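Local coordinates for protein colicin-D (Escherichia coli, PDB 5ZNM) that kills Escherichia coli and closely related bacteria as a toxin that inhibits protein synthesis, this piece holding its central domain and C-terminal tRNase domain, at residues A[96-104]-A[238-247]. Numbering follows the deposited sequence.
Sequences LLMRISLGA and TEVKSVEMPV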
loop_
_atom_site.group_PDB
_atom_site.type_symbol
_atom_site.label_atom_id
_atom_site.label_comp_id
_atom_site.label_asym_id
_atom_site.label_seq_id
_atom_site.Cartn_x
_atom_site.Cartn_y
_atom_site.Cartn_z
ATOM N N LEU A 96 23.767 -16.725 -3.680
ATOM C CA LEU A 96 22.968 -15.548 -4.006
ATOM C C LEU A 96 21.820 -15.976 -4.908
ATOM O O LEU A 96 22.034 -16.370 -6.058
ATOM C CB LEU A 96 23.824 -14.478 -4.679
ATOM C CG LEU A 96 23.081 -13.200 -5.088
ATOM C CD1 LEU A 96 22.362 -12.582 -3.888
ATOM C CD2 LEU A 96 24.037 -12.194 -5.723
ATOM N N LEU A 97 20.598 -15.910 -4.384
ATOM C CA LEU A 97 19.420 -16.293 -5.152
ATOM C C LEU A 97 18.922 -15.169 -6.040
ATOM O O LEU A 97 18.440 -15.429 -7.147
ATOM C CB LEU A 97 18.288 -16.710 -4.214
ATOM C CG LEU A 97 18.547 -17.972 -3.410
ATOM C CD1 LEU A 97 17.532 -18.064 -2.299
ATOM C CD2 LEU A 97 18.457 -19.171 -4.331
ATOM N N MET A 98 19.011 -13.930 -5.571
ATOM C CA MET A 98 18.375 -12.825 -6.266
ATOM C C MET A 98 18.900 -11.520 -5.699
ATOM O O MET A 98 19.110 -11.403 -4.491
ATOM C CB MET A 98 16.855 -12.903 -6.115
ATOM C CG MET A 98 16.094 -11.853 -6.865
ATOM S SD MET A 98 14.357 -12.307 -6.854
ATOM C CE MET A 98 14.388 -13.697 -7.984
ATOM N N ARG A 99 19.125 -10.557 -6.580
ATOM C CA ARG A 99 19.463 -9.199 -6.193
ATOM C C ARG A 99 18.386 -8.284 -6.741
ATOM O O ARG A 99 18.063 -8.345 -7.931
ATOM C CB ARG A 99 20.839 -8.787 -6.726
ATOM C CG ARG A 99 21.164 -7.305 -6.544
ATOM C CD ARG A 99 22.645 -7.073 -6.674
ATOM N NE ARG A 99 23.419 -8.052 -5.941
ATOM C CZ ARG A 99 24.725 -8.052 -5.805
ATOM N NH1 ARG A 99 25.447 -7.105 -6.354
ATOM N NH2 ARG A 99 25.332 -9.012 -5.106
ATOM N N ILE A 100 17.842 -7.436 -5.877
ATOM C CA ILE A 100 16.712 -6.587 -6.204
ATOM C C ILE A 100 17.133 -5.155 -5.940
ATOM O O ILE A 100 17.413 -4.790 -4.793
ATOM C CB ILE A 100 15.473 -6.950 -5.378
ATOM C CG1 ILE A 100 15.020 -8.376 -5.696
ATOM C CG2 ILE A 100 14.368 -5.943 -5.629
ATOM C CD1 ILE A 100 14.313 -9.043 -4.538
ATOM N N SER A 101 17.193 -4.344 -6.991
ATOM C CA SER A 101 17.391 -2.919 -6.792
ATOM C C SER A 101 16.132 -2.322 -6.194
ATOM O O SER A 101 15.019 -2.695 -6.564
ATOM C CB SER A 101 17.721 -2.221 -8.110
ATOM O OG SER A 101 17.765 -0.816 -7.924
ATOM N N LEU A 102 16.308 -1.393 -5.262
ATOM C CA LEU A 102 15.189 -0.656 -4.694
ATOM C C LEU A 102 15.133 0.785 -5.171
ATOM O O LEU A 102 14.205 1.513 -4.794
ATOM C CB LEU A 102 15.266 -0.696 -3.163
ATOM C CG LEU A 102 15.273 -2.134 -2.662
ATOM C CD1 LEU A 102 15.609 -2.218 -1.182
ATOM C CD2 LEU A 102 13.917 -2.750 -2.971
ATOM N N GLY A 103 16.082 1.207 -5.995
ATOM C CA GLY A 103 16.240 2.596 -6.376
ATOM C C GLY A 103 17.622 3.119 -6.028
ATOM O O GLY A 103 18.377 2.522 -5.264
ATOM N N ALA A 104 17.945 4.263 -6.625
ATOM C CA ALA A 104 19.229 4.910 -6.375
ATOM C C ALA A 104 19.331 5.342 -4.921
ATOM O O ALA A 104 18.775 6.367 -4.539
ATOM C CB ALA A 104 19.415 6.110 -7.293
ATOM N N THR A 238 13.886 10.082 -3.900
ATOM C CA THR A 238 13.912 9.154 -5.023
ATOM C C THR A 238 12.873 8.048 -4.868
ATOM O O THR A 238 12.647 7.518 -3.775
ATOM C CB THR A 238 15.311 8.556 -5.172
ATOM O OG1 THR A 238 16.203 9.573 -5.639
ATOM C CG2 THR A 238 15.323 7.391 -6.162
ATOM N N GLU A 239 12.256 7.692 -5.990
ATOM C CA GLU A 239 11.200 6.695 -6.010
ATOM C C GLU A 239 11.750 5.321 -5.641
ATOM O O GLU A 239 12.865 4.949 -6.025
ATOM C CB GLU A 239 10.547 6.655 -7.397
ATOM C CG GLU A 239 10.069 8.002 -7.963
ATOM C CD GLU A 239 11.198 9.022 -8.167
ATOM O OE1 GLU A 239 10.999 10.198 -7.860
ATOM O OE2 GLU A 239 12.283 8.630 -8.606
ATOM N N VAL A 240 10.968 4.578 -4.867
ATOM C CA VAL A 240 11.308 3.215 -4.481
ATOM C C VAL A 240 10.660 2.280 -5.497
ATOM O O VAL A 240 9.433 2.258 -5.636
ATOM C CB VAL A 240 10.841 2.921 -3.046
ATOM C CG1 VAL A 240 11.078 1.458 -2.653
ATOM C CG2 VAL A 240 11.530 3.877 -2.059
ATOM N N LYS A 241 11.480 1.536 -6.236
ATOM C CA LYS A 241 10.956 0.635 -7.258
ATOM C C LYS A 241 11.856 -0.588 -7.358
ATOM O O LYS A 241 13.079 -0.461 -7.470
ATOM C CB LYS A 241 10.839 1.348 -8.613
ATOM C CG LYS A 241 12.167 1.727 -9.248
ATOM C CD LYS A 241 12.014 2.843 -10.264
ATOM C CE LYS A 241 13.207 3.779 -10.187
ATOM N NZ LYS A 241 13.496 4.171 -8.776
ATOM N N SER A 242 11.246 -1.768 -7.313
ATOM C CA SER A 242 11.988 -3.018 -7.244
ATOM C C SER A 242 12.241 -3.558 -8.647
ATOM O O SER A 242 11.300 -3.825 -9.399
ATOM C CB SER A 242 11.231 -4.038 -6.399
ATOM O OG SER A 242 10.023 -4.397 -7.036
ATOM N N VAL A 243 13.514 -3.712 -8.992
ATOM C CA VAL A 243 13.939 -4.287 -10.260
ATOM C C VAL A 243 14.982 -5.351 -9.960
ATOM O O VAL A 243 15.951 -5.086 -9.239
ATOM C CB VAL A 243 14.528 -3.223 -11.207
ATOM C CG1 VAL A 243 14.857 -3.837 -12.557
ATOM C CG2 VAL A 243 13.581 -2.043 -11.350
ATOM N N GLU A 244 14.792 -6.548 -10.509
ATOM C CA GLU A 244 15.824 -7.568 -10.396
ATOM C C GLU A 244 17.049 -7.148 -11.196
ATOM O O GLU A 244 16.938 -6.743 -12.357
ATOM C CB GLU A 244 15.309 -8.922 -10.872
ATOM C CG GLU A 244 16.393 -9.983 -10.926
ATOM C CD GLU A 244 15.835 -11.382 -11.100
ATOM O OE1 GLU A 244 14.599 -11.520 -11.231
ATOM O OE2 GLU A 244 16.636 -12.343 -11.102
ATOM N N MET A 245 18.211 -7.222 -10.570
ATOM C CA MET A 245 19.508 -6.824 -11.096
ATOM C C MET A 245 20.260 -8.035 -11.621
ATOM O O MET A 245 20.273 -9.092 -10.971
ATOM C CB MET A 245 20.356 -6.142 -10.019
ATOM C CG MET A 245 19.949 -4.709 -9.667
ATOM S SD MET A 245 21.000 -3.977 -8.373
ATOM C CE MET A 245 22.414 -3.377 -9.310
ATOM N N PRO A 246 20.902 -7.904 -12.781
ATOM C CA PRO A 246 21.725 -9.006 -13.290
ATOM C C PRO A 246 22.962 -9.194 -12.431
ATOM O O PRO A 246 23.540 -8.231 -11.921
ATOM C CB PRO A 246 22.101 -8.556 -14.713
ATOM C CG PRO A 246 21.619 -7.132 -14.852
ATOM C CD PRO A 246 21.128 -6.657 -13.520
ATOM N N VAL A 247 23.362 -10.451 -12.266
ATOM C CA VAL A 247 24.563 -10.769 -11.502
ATOM C C VAL A 247 25.207 -12.046 -12.035
ATOM O O VAL A 247 26.430 -12.137 -12.133
ATOM C CB VAL A 247 24.253 -10.898 -10.006
ATOM C CG1 VAL A 247 23.210 -11.981 -9.770
ATOM C CG2 VAL A 247 25.525 -11.195 -9.230
HETATM O O HOH W 1 19.251 -11.084 -9.443
#
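S101 and V243 form an antiparallel hydrogen-bonded pair at the middle of the contact: S101 N donates to V243 O at 2.7 Å and V243 N donates back to S101 O. One step along, I100 and E244 make the non-hydrogen-bonded pair, and beyond it M245 N meets R99 O at 2.9 Å in a nearly straight bond (176° at the hydrogen). Toward T238 the pairing slips: K241 N still reaches L102 O, but from above the carbonyl plane, 58° out of it and so off the lone pairs. CA-H···O contacts fill the intervals, the shortest between S242 CA and S101 O at 3.1 Å.

The other half of the R99-M245 pairing runs through a water between R99 N and M245 O. It accepts from R99 N and is placed to donate to M245 O at 2.7 Å, with E244 OE2 a weak alternative.

Side chains meet on both faces. M245 lies obliquely across R99; its CG stands anti to its own carbonyl carbon (chi1 -75°), which brings CG onto S101 CB and SD beside R99 CG, 3.8 Å away. On this same face L96 CD2 packs on V247 CG2. Across the sheet, the CE methyl of M98 rests near the carboxylate of E244, and I100 CG2 touches S242 CB at 3.8 Å.

S101 OG accepts from G103 N in an ST turn and also bonds to Q163; R99 NE forms a salt bridge with D167. Segment 238-247, within the S-type pyocin family region, adds short edge strand 243-244 to strand 96-103, whose other side pairs with strand 163-170, while helix 79-86 brings K79 against I100 and S242.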